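Local coordinates for protein putative secreted endoglycosylceramidase (Rhodococcus hoagii, PDB 6JYZ) that probably hydrolyses the glycosidic bond joining galactose-based sugar heads to ceramide in glycolipids, as a member of glycoside hydrolase family 5, at residues L219-P223 against F240-I245; H258-P264 against L286-H292; L276-L282 against A317-Y321. All coordinates share one frame; numbering follows the deposited sequence.

Contact 1: residues L219-P223 against F240-I245; sequences LLNEP and FYQRAI
The phenol oxygen of Tyr241 is held by two hydrogen bonds, one with the carbonyl oxygen of Glu263 and one accepted from a water, while Pro223 CG packs against Tyr241 OH at 3.4 Å. That water lies 3.3 Å from Tyr241 OH and accepts a hydrogen bond from the backbone N-H of Leu220, Leu220 N being 3.0 Å from the water oxygen, so a single molecule ties the helix side chain to the loop backbone. Pro223 meets the tyrosine at about a right angle, its ring carbons CG and CD directed at the hydroxyl end. Nearer the helix, Leu219 lies against the same side chain. Its CD1 comes to 3.6 Å from Tyr241 CD1, and its CB approaches that same ring atom to 3.8 Å, a slanted approach to the ring. With CG anti to the carbonyl carbon (chi1 -61°) the Leu219 branch points at the helix, and its two methyls part: CD1 reaches Ile245 CG1 at 4.0 Å, whereas CD2 faces the methyl of Ala244. Phe240 adds a second aromatic contact. Leu220 CB sits 3.9 Å from Phe240 CE2, and the carbonyl oxygen of Leu219 lies near the ring plane at the phenyl edge while bonding to Trp201 NE1. Phe240 also makes an edge-to-face pair with Phe186. All the touching residues are buried. Residues 221-223 spell the Asn-Glu-Pro sequence found after the fourth barrel strand in family 5 glycosidases, where in relatives the glutamate is the acid/base; here the following helix, 230-251, packs behind that segment of a (beta/alpha)8 barrel.

Contact 2: residues H258-P264 against L286-H292; sequences HLVIFEP and LVVFSPH
Two neighbouring strands of the (beta/alpha)8 barrel, 259-262 and 287-289, run parallel here, their axes 4.6 Å apart at closest approach and inclined by 29°. Four backbone bonds join them: Val260 N to Leu286 O, Val288 N to Val260 O (2.8 Å), Phe262 N to Val288 O, and Ser290 N to Phe262 O. Ile261 and Val288 lie side by side on one face of the sheet, pointing the same way; farther along, Ile261 CG2 presses tightly on Ser290 CB at 3.4 Å. Val260, Val287, Phe262 and Phe289 occupy the other face. With CG wedged between its backbone N and carbonyl carbon (chi1 73°), Phe262 swings its ring toward the neighbouring strand, where Phe289 CA lies over one ring face in a CH-pi contact, 4.2 Å from the ring centroid. The two phenyl rings meet at a slant, CE2 of Phe262 3.5 Å from CD1 of Phe289. Past the strand ends, Pro264 CD packs on Phe289 CE1 and on Pro291 CA. There a water donates to both Glu263 OE1 and Ser290 O, 2.8 Å from each, and sits above one face of the His292 ring, offset toward its rim. Glu263 OE1 also receives the N-H of Glu222, while OE2 pairs with Arg83. The carboxylate is thus held at both oxygens, which implies a fixed orientation beside His292, itself bonded through ND1 to Glu222.

Contact 3: residues L276-L282 against A317-Y321; sequences LPPRHYL and AADWY
The loop 276-282, with a short 3-10 turn at 279-281, runs past residues 317-321 of helix 307-321, the CA atoms of Arg279 and Tyr321 being 6.2 Å apart. Trp320 and Tyr321 carry the contact. The Arg279 guanidinium lies flat on the indole, planes 8° apart and centres 4.2 Å apart, a cation-pi stack placed off-centre over the five-membered ring. Farther back along the same chain, Arg279 CG sits over the six-membered ring, 3.4 Å from its centroid. A bend at chi3 (-67°) turns the guanidinium so that NH1 also gives a hydrogen bond to the carbonyl of Trp320; Arg279 NH1 is 2.9 Å from Trp320 O, and the bond lies in the carbonyl plane and close to the guanidinium plane. Tyr321 donates its hydroxyl to a lone pair of the Pro277 carbonyl, with 2.7 Å between Tyr321 OH and Pro277 O. Leu276 reaches in beside the indole, its CD1 3.6 Å from Trp320 CE3 and 3.8 Å from Ala317 CB. On the inner side, Tyr321 meets Phe262 edge-to-face. The arrangement belongs to the outer layer of the (beta/alpha)8 barrel, where the loop leading into strand 287-289 packs on the helix that follows that strand.

Overall arrangement
All three contacts lie in one sector of the (beta/alpha)8 barrel. Contact 1 closes along the chain before the others open, whereas contacts 2 and 3 interleave: 258-264, 276-282, 286-292, then 317-321. Contact 2, in the barrel wall, is central, its centre about 9 Å from that of contact 1 and about 10 Å from that of contact 3; the outer two lie about 13 Å apart. Helix 230-251 leads into strand 259-262, and strand 287-289 leads to helix 307-321. Leu282 touches Tyr241, Ile245 and Phe262, joining the three cores. Beyond the C-terminal ends of the strands, Glu222 of contact 1 meets His292 of contact 2, linking this packing to the probable active site.

Contact 1: residues L219-P223 against F240-I245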
loop_
_atom_site.group_PDB
_atom_site.type_symbol
_atom_site.label_atom_id
_atom_site.label_comp_id
_atom_site.label_asym_id
_atom_site.label_seq_id
_atom_site.Cartn_x
_atom_site.Cartn_y
_atom_site.Cartn_z
ATOM N N LEU A 219 6.029 6.924 -3.109
ATOM C CA LEU A 219 7.206 7.703 -2.770
ATOM C C LEU A 219 7.493 7.832 -1.289
ATOM O O LEU A 219 8.644 7.788 -0.869
ATOM C CB LEU A 219 7.097 9.088 -3.397
ATOM C CG LEU A 219 7.010 9.069 -4.917
ATOM C CD1 LEU A 219 6.822 10.526 -5.418
ATOM C CD2 LEU A 219 8.280 8.471 -5.530
ATOM N N LEU A 220 6.430 7.988 -0.482
ATOM C CA LEU A 220 6.615 7.942 0.971
ATOM C C LEU A 220 5.279 7.606 1.599
ATOM O O LEU A 220 4.256 8.310 1.309
ATOM C CB LEU A 220 7.131 9.280 1.507
ATOM C CG LEU A 220 7.447 9.331 3.005
ATOM C CD1 LEU A 220 8.513 8.311 3.381
ATOM C CD2 LEU A 220 7.875 10.727 3.373
ATOM N N ASN A 221 5.250 6.604 2.447
ATOM C CA ASN A 221 3.985 6.250 3.102
ATOM C C ASN A 221 3.586 7.354 4.067
ATOM O O ASN A 221 4.448 7.861 4.829
ATOM C CB ASN A 221 4.218 5.005 3.942
ATOM C CG ASN A 221 2.957 4.626 4.692
ATOM O OD1 ASN A 221 1.945 4.289 4.055
ATOM N ND2 ASN A 221 2.984 4.627 6.004
ATOM N N GLU A 222 2.300 7.685 4.086
ATOM C CA GLU A 222 1.634 8.596 5.059
ATOM C C GLU A 222 2.569 9.702 5.522
ATOM O O GLU A 222 2.809 9.858 6.749
ATOM C CB GLU A 222 1.078 7.795 6.225
ATOM C CG GLU A 222 0.002 6.841 5.764
ATOM C CD GLU A 222 -0.821 6.195 6.857
ATOM O OE1 GLU A 222 -0.380 6.214 8.013
ATOM O OE2 GLU A 222 -1.876 5.555 6.545
ATOM N N PRO A 223 3.019 10.587 4.619
ATOM C CA PRO A 223 3.936 11.638 5.076
ATOM C C PRO A 223 3.292 12.464 6.190
ATOM O O PRO A 223 2.156 12.924 6.028
ATOM C CB PRO A 223 4.206 12.463 3.827
ATOM C CG PRO A 223 3.901 11.522 2.697
ATOM C CD PRO A 223 2.757 10.631 3.177
ATOM N N PHE A 240 8.742 17.597 -2.120
ATOM C CA PHE A 240 9.524 16.391 -2.035
ATOM C C PHE A 240 9.135 15.448 -3.190
ATOM O O PHE A 240 10.041 14.897 -3.871
ATOM C CB PHE A 240 9.310 15.693 -0.691
ATOM C CG PHE A 240 9.684 14.224 -0.727
ATOM C CD1 PHE A 240 11.020 13.849 -0.949
ATOM C CD2 PHE A 240 8.740 13.233 -0.593
ATOM C CE1 PHE A 240 11.414 12.480 -0.986
ATOM C CE2 PHE A 240 9.106 11.894 -0.676
ATOM C CZ PHE A 240 10.412 11.508 -0.877
ATOM N N TYR A 241 7.869 15.236 -3.456
ATOM C CA TYR A 241 7.509 14.344 -4.542
ATOM C C TYR A 241 8.111 14.832 -5.859
ATOM O O TYR A 241 8.598 14.000 -6.647
ATOM C CB TYR A 241 6.004 14.244 -4.704
ATOM C CG TYR A 241 5.246 13.593 -3.572
ATOM C CD1 TYR A 241 5.805 12.648 -2.746
ATOM C CD2 TYR A 241 3.910 13.915 -3.352
ATOM C CE1 TYR A 241 5.082 12.058 -1.701
ATOM C CE2 TYR A 241 3.141 13.315 -2.376
ATOM C CZ TYR A 241 3.724 12.377 -1.573
ATOM O OH TYR A 241 3.037 11.729 -0.586
ATOM N N GLN A 242 8.078 16.136 -6.120
ATOM C CA GLN A 242 8.619 16.640 -7.389
ATOM C C GLN A 242 10.096 16.320 -7.465
ATOM O O GLN A 242 10.580 15.899 -8.545
ATOM C CB GLN A 242 8.323 18.131 -7.444
ATOM C CG GLN A 242 8.902 18.759 -8.735
ATOM C CD GLN A 242 8.552 20.229 -8.776
ATOM O OE1 GLN A 242 8.982 20.976 -7.904
ATOM N NE2 GLN A 242 7.777 20.568 -9.789
ATOM N N ARG A 243 10.852 16.521 -6.401
ATOM C CA ARG A 243 12.285 16.189 -6.420
ATOM C C ARG A 243 12.489 14.693 -6.629
ATOM O O ARG A 243 13.367 14.310 -7.430
ATOM C CB ARG A 243 12.919 16.597 -5.089
ATOM C CG ARG A 243 13.138 18.080 -4.906
ATOM C CD ARG A 243 13.870 18.340 -3.587
ATOM N NE ARG A 243 15.272 17.831 -3.569
ATOM C CZ ARG A 243 16.221 17.999 -2.539
ATOM N NH1 ARG A 243 15.852 18.560 -1.415
ATOM N NH2 ARG A 243 17.494 17.636 -2.666
ATOM N N ALA A 244 11.730 13.844 -5.964
ATOM C CA ALA A 244 11.926 12.407 -6.103
ATOM C C ALA A 244 11.559 11.964 -7.504
ATOM O O ALA A 244 12.306 11.152 -8.091
ATOM C CB ALA A 244 11.042 11.689 -5.104
ATOM N N ILE A 245 10.489 12.482 -8.086
ATOM C CA ILE A 245 10.078 12.067 -9.441
ATOM C C ILE A 245 11.187 12.468 -10.414
ATOM O O ILE A 245 11.526 11.640 -11.307
ATOM C CB ILE A 245 8.752 12.735 -9.817
ATOM C CG1 ILE A 245 7.632 12.153 -8.972
ATOM C CG2 ILE A 245 8.449 12.546 -11.312
ATOM C CD1 ILE A 245 6.319 12.970 -9.009
HETATM O O HOH W 1 3.630 8.630 -1.493
#

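Contact 2: residues H258-P264 against L286-H292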
loop_
_atom_site.group_PDB
_atom_site.type_symbol
_atom_site.label_atom_id
_atom_site.label_comp_id
_atom_site.label_asym_id
_atom_site.label_seq_id
_atom_site.Cartn_x
_atom_site.Cartn_y
_atom_site.Cartn_z
ATOM N N HIS A 258 8.063 3.979 -14.860
ATOM C CA HIS A 258 7.053 3.307 -14.061
ATOM C C HIS A 258 6.078 4.290 -13.425
ATOM O O HIS A 258 6.288 5.508 -13.454
ATOM C CB HIS A 258 7.738 2.424 -13.009
ATOM C CG HIS A 258 8.570 1.312 -13.590
ATOM N ND1 HIS A 258 9.710 1.523 -14.438
ATOM C CD2 HIS A 258 8.404 -0.021 -13.439
ATOM C CE1 HIS A 258 10.213 0.282 -14.724
ATOM N NE2 HIS A 258 9.447 -0.627 -14.085
ATOM N N LEU A 259 5.006 3.762 -12.829
ATOM C CA LEU A 259 4.020 4.668 -12.184
ATOM C C LEU A 259 4.577 5.275 -10.910
ATOM O O LEU A 259 5.405 4.665 -10.228
ATOM C CB LEU A 259 2.765 3.858 -11.825
ATOM C CG LEU A 259 1.957 3.299 -12.963
ATOM C CD1 LEU A 259 0.630 2.676 -12.589
ATOM C CD2 LEU A 259 2.212 3.711 -14.364
ATOM N N VAL A 260 4.083 6.473 -10.641
ATOM C CA VAL A 260 4.466 7.178 -9.407
ATOM C C VAL A 260 3.222 7.236 -8.551
ATOM O O VAL A 260 2.261 7.921 -8.936
ATOM C CB VAL A 260 5.028 8.546 -9.728
ATOM C CG1 VAL A 260 5.088 9.313 -8.399
ATOM C CG2 VAL A 260 6.447 8.352 -10.302
ATOM N N ILE A 261 3.247 6.562 -7.410
ATOM C CA ILE A 261 2.097 6.510 -6.521
ATOM C C ILE A 261 2.407 7.517 -5.415
ATOM O O ILE A 261 3.451 7.452 -4.753
ATOM C CB ILE A 261 1.983 5.078 -5.995
ATOM C CG1 ILE A 261 1.544 4.188 -7.178
ATOM C CG2 ILE A 261 0.991 4.974 -4.854
ATOM C CD1 ILE A 261 1.751 2.682 -6.914
ATOM N N PHE A 262 1.518 8.500 -5.254
ATOM C CA PHE A 262 1.777 9.578 -4.294
ATOM C C PHE A 262 0.566 9.721 -3.390
ATOM O O PHE A 262 -0.576 9.440 -3.773
ATOM C CB PHE A 262 2.101 10.899 -4.990
ATOM C CG PHE A 262 0.908 11.544 -5.629
ATOM C CD1 PHE A 262 0.451 11.191 -6.897
ATOM C CD2 PHE A 262 0.196 12.559 -4.959
ATOM C CE1 PHE A 262 -0.695 11.777 -7.417
ATOM C CE2 PHE A 262 -0.925 13.133 -5.499
ATOM C CZ PHE A 262 -1.385 12.749 -6.741
ATOM N N GLU A 263 0.865 10.194 -2.158
ATOM C CA GLU A 263 -0.140 10.179 -1.097
ATOM C C GLU A 263 -0.439 11.587 -0.618
ATOM O O GLU A 263 0.460 12.452 -0.580
ATOM C CB GLU A 263 0.347 9.336 0.079
ATOM C CG GLU A 263 0.525 7.857 -0.346
ATOM C CD GLU A 263 0.968 7.040 0.818
ATOM O OE1 GLU A 263 0.527 7.238 1.947
ATOM O OE2 GLU A 263 1.852 6.118 0.609
ATOM N N PRO A 264 -1.611 11.855 -0.058
ATOM C CA PRO A 264 -1.783 13.052 0.782
ATOM C C PRO A 264 -1.060 12.773 2.098
ATOM O O PRO A 264 -0.522 11.688 2.355
ATOM C CB PRO A 264 -3.322 13.015 0.991
ATOM C CG PRO A 264 -3.639 11.542 1.111
ATOM C CD PRO A 264 -2.731 10.891 0.057
ATOM N N LEU A 286 2.156 9.715 -15.383
ATOM C CA LEU A 286 2.018 8.406 -14.765
ATOM C C LEU A 286 1.825 8.477 -13.256
ATOM O O LEU A 286 2.009 7.453 -12.580
ATOM C CB LEU A 286 3.226 7.511 -15.114
ATOM C CG LEU A 286 3.488 7.387 -16.606
ATOM C CD1 LEU A 286 4.703 6.470 -16.859
ATOM C CD2 LEU A 286 2.285 6.848 -17.339
ATOM N N VAL A 287 1.386 9.637 -12.754
ATOM C CA VAL A 287 1.097 9.654 -11.309
ATOM C C VAL A 287 -0.248 9.008 -11.006
ATOM O O VAL A 287 -1.180 8.988 -11.820
ATOM C CB VAL A 287 1.113 11.111 -10.766
ATOM C CG1 VAL A 287 2.507 11.723 -10.904
ATOM C CG2 VAL A 287 0.010 12.001 -11.356
ATOM N N VAL A 288 -0.345 8.473 -9.787
ATOM C CA VAL A 288 -1.519 7.762 -9.265
ATOM C C VAL A 288 -1.757 8.268 -7.851
ATOM O O VAL A 288 -0.828 8.214 -7.024
ATOM C CB VAL A 288 -1.246 6.244 -9.280
ATOM C CG1 VAL A 288 -2.368 5.515 -8.533
ATOM C CG2 VAL A 288 -1.055 5.717 -10.714
ATOM N N PHE A 289 -2.962 8.773 -7.579
ATOM C CA PHE A 289 -3.277 9.291 -6.251
ATOM C C PHE A 289 -3.689 8.158 -5.312
ATOM O O PHE A 289 -4.525 7.304 -5.666
ATOM C CB PHE A 289 -4.426 10.295 -6.410
ATOM C CG PHE A 289 -4.817 10.971 -5.112
ATOM C CD1 PHE A 289 -3.854 11.559 -4.295
ATOM C CD2 PHE A 289 -6.136 10.972 -4.667
ATOM C CE1 PHE A 289 -4.217 12.170 -3.074
ATOM C CE2 PHE A 289 -6.468 11.595 -3.444
ATOM C CZ PHE A 289 -5.519 12.158 -2.673
ATOM N N SER A 290 -3.059 8.080 -4.139
ATOM C CA SER A 290 -3.183 6.924 -3.265
ATOM C C SER A 290 -3.444 7.338 -1.811
ATOM O O SER A 290 -2.625 7.072 -0.928
ATOM C CB SER A 290 -1.927 6.092 -3.404
ATOM O OG SER A 290 -2.084 4.833 -2.793
ATOM N N PRO A 291 -4.597 7.941 -1.505
ATOM C CA PRO A 291 -5.037 8.113 -0.115
ATOM C C PRO A 291 -5.387 6.756 0.470
ATOM O O PRO A 291 -5.661 5.784 -0.258
ATOM C CB PRO A 291 -6.304 8.973 -0.272
ATOM C CG PRO A 291 -6.894 8.475 -1.585
ATOM C CD PRO A 291 -5.660 8.271 -2.474
ATOM N N HIS A 292 -5.305 6.660 1.780
ATOM C CA HIS A 292 -5.648 5.468 2.540
ATOM C C HIS A 292 -7.057 5.636 3.073
ATOM O O HIS A 292 -7.351 6.575 3.817
ATOM C CB HIS A 292 -4.648 5.178 3.670
ATOM C CG HIS A 292 -3.265 4.998 3.092
ATOM N ND1 HIS A 292 -2.142 4.922 3.903
ATOM C CD2 HIS A 292 -2.851 4.836 1.797
ATOM C CE1 HIS A 292 -1.075 4.712 3.101
ATOM N NE2 HIS A 292 -1.458 4.670 1.819
HETATM O O HOH W 2 -2.188 7.860 1.673
#

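Contact 3: residues L276-L282 against A317-Y321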
loop_
_atom_site.group_PDB
_atom_site.type_symbol
_atom_site.label_atom_id
_atom_site.label_comp_id
_atom_site.label_asym_id
_atom_site.label_seq_id
_atom_site.Cartn_x
_atom_site.Cartn_y
_atom_site.Cartn_z
ATOM N N LEU A 276 -4.588 18.855 -0.472
ATOM C CA LEU A 276 -3.977 18.056 -1.532
ATOM C C LEU A 276 -2.615 18.639 -1.921
ATOM O O LEU A 276 -2.509 19.850 -2.183
ATOM C CB LEU A 276 -4.879 18.003 -2.757
ATOM C CG LEU A 276 -6.195 17.281 -2.552
ATOM C CD1 LEU A 276 -7.052 17.274 -3.773
ATOM C CD2 LEU A 276 -5.983 15.813 -2.094
ATOM N N PRO A 277 -1.551 17.841 -2.033
ATOM C CA PRO A 277 -0.310 18.310 -2.643
ATOM C C PRO A 277 -0.565 19.015 -3.970
ATOM O O PRO A 277 -1.263 18.479 -4.837
ATOM C CB PRO A 277 0.524 17.011 -2.837
ATOM C CG PRO A 277 0.015 16.148 -1.662
ATOM C CD PRO A 277 -1.477 16.427 -1.661
ATOM N N PRO A 278 -0.096 20.249 -4.176
ATOM C CA PRO A 278 -0.472 20.991 -5.382
ATOM C C PRO A 278 -0.103 20.236 -6.648
ATOM O O PRO A 278 0.938 19.614 -6.760
ATOM C CB PRO A 278 0.312 22.282 -5.209
ATOM C CG PRO A 278 0.374 22.474 -3.681
ATOM C CD PRO A 278 0.561 21.091 -3.134
ATOM N N ARG A 279 -1.021 20.325 -7.604
ATOM C CA ARG A 279 -0.921 19.615 -8.882
ATOM C C ARG A 279 0.354 19.901 -9.611
ATOM O O ARG A 279 0.868 18.970 -10.295
ATOM C CB ARG A 279 -1.960 20.184 -9.899
ATOM C CG ARG A 279 -3.361 19.775 -9.552
ATOM C CD ARG A 279 -4.303 20.040 -10.738
ATOM N NE ARG A 279 -4.667 21.349 -11.246
ATOM C CZ ARG A 279 -5.833 21.503 -11.884
ATOM N NH1 ARG A 279 -6.619 20.450 -12.074
ATOM N NH2 ARG A 279 -6.210 22.688 -12.338
ATOM N N HIS A 280 0.891 21.112 -9.572
ATOM C CA HIS A 280 2.060 21.401 -10.366
ATOM C C HIS A 280 3.246 20.534 -9.937
ATOM O O HIS A 280 4.151 20.264 -10.736
ATOM C CB HIS A 280 2.433 22.887 -10.320
ATOM C CG HIS A 280 3.111 23.352 -9.052
ATOM N ND1 HIS A 280 2.484 23.745 -7.854
ATOM C CD2 HIS A 280 4.416 23.477 -8.867
ATOM C CE1 HIS A 280 3.471 24.141 -7.037
ATOM N NE2 HIS A 280 4.612 23.925 -7.594
ATOM N N TYR A 281 3.307 20.070 -8.691
ATOM C CA TYR A 281 4.379 19.193 -8.249
ATOM C C TYR A 281 4.273 17.779 -8.822
ATOM O O TYR A 281 5.280 17.059 -8.747
ATOM C CB TYR A 281 4.341 19.109 -6.725
ATOM C CG TYR A 281 4.744 20.355 -5.972
ATOM C CD1 TYR A 281 5.970 20.964 -6.183
ATOM C CD2 TYR A 281 3.863 20.903 -5.034
ATOM C CE1 TYR A 281 6.384 22.068 -5.432
ATOM C CE2 TYR A 281 4.264 21.979 -4.247
ATOM C CZ TYR A 281 5.522 22.512 -4.452
ATOM O OH TYR A 281 5.993 23.589 -3.712
ATOM N N LEU A 282 3.083 17.370 -9.273
ATOM C CA LEU A 282 2.756 16.023 -9.726
ATOM C C LEU A 282 2.423 16.046 -11.215
ATOM O O LEU A 282 1.679 15.182 -11.649
ATOM C CB LEU A 282 1.610 15.449 -8.896
ATOM C CG LEU A 282 1.874 14.946 -7.469
ATOM C CD1 LEU A 282 3.037 13.985 -7.348
ATOM C CD2 LEU A 282 1.845 16.021 -6.432
ATOM N N ALA A 317 -10.858 13.925 -5.749
ATOM C CA ALA A 317 -9.459 14.399 -5.633
ATOM C C ALA A 317 -8.620 13.836 -6.788
ATOM O O ALA A 317 -7.864 14.541 -7.429
ATOM C CB ALA A 317 -8.901 13.991 -4.281
ATOM N N ALA A 318 -8.765 12.508 -7.069
ATOM C CA ALA A 318 -7.982 11.917 -8.159
ATOM C C ALA A 318 -8.357 12.569 -9.475
ATOM O O ALA A 318 -7.480 12.831 -10.320
ATOM C CB ALA A 318 -8.257 10.404 -8.220
ATOM N N ASP A 319 -9.616 12.889 -9.664
ATOM C CA ASP A 319 -10.034 13.558 -10.899
ATOM C C ASP A 319 -9.447 14.950 -11.029
ATOM O O ASP A 319 -9.107 15.375 -12.133
ATOM C CB ASP A 319 -11.560 13.565 -10.950
ATOM C CG ASP A 319 -12.099 14.382 -12.111
ATOM O OD1 ASP A 319 -11.993 13.840 -13.241
ATOM O OD2 ASP A 319 -12.507 15.549 -11.876
ATOM N N TRP A 320 -9.255 15.648 -9.914
ATOM C CA TRP A 320 -8.581 16.938 -9.964
ATOM C C TRP A 320 -7.167 16.823 -10.504
ATOM O O TRP A 320 -6.661 17.685 -11.238
ATOM C CB TRP A 320 -8.629 17.593 -8.576
ATOM C CG TRP A 320 -7.929 18.924 -8.483
ATOM C CD1 TRP A 320 -8.382 20.092 -9.061
ATOM C CD2 TRP A 320 -6.786 19.215 -7.688
ATOM N NE1 TRP A 320 -7.546 21.103 -8.641
ATOM C CE2 TRP A 320 -6.527 20.593 -7.864
ATOM C CE3 TRP A 320 -5.865 18.444 -6.960
ATOM C CZ2 TRP A 320 -5.469 21.268 -7.245
ATOM C CZ3 TRP A 320 -4.833 19.104 -6.317
ATOM C CH2 TRP A 320 -4.638 20.492 -6.444
ATOM N N TYR A 321 -6.450 15.744 -10.148
ATOM C CA TYR A 321 -5.148 15.469 -10.656
ATOM C C TYR A 321 -5.174 14.878 -12.058
ATOM O O TYR A 321 -4.098 14.710 -12.667
ATOM C CB TYR A 321 -4.377 14.463 -9.783
ATOM C CG TYR A 321 -3.962 14.989 -8.443
ATOM C CD1 TYR A 321 -2.883 15.874 -8.343
ATOM C CD2 TYR A 321 -4.598 14.560 -7.303
ATOM C CE1 TYR A 321 -2.431 16.286 -7.078
ATOM C CE2 TYR A 321 -4.186 14.985 -6.035
ATOM C CZ TYR A 321 -3.102 15.840 -5.960
ATOM O OH TYR A 321 -2.674 16.222 -4.701
HETATM O O HOH W 3 -1.446 15.714 -11.667
#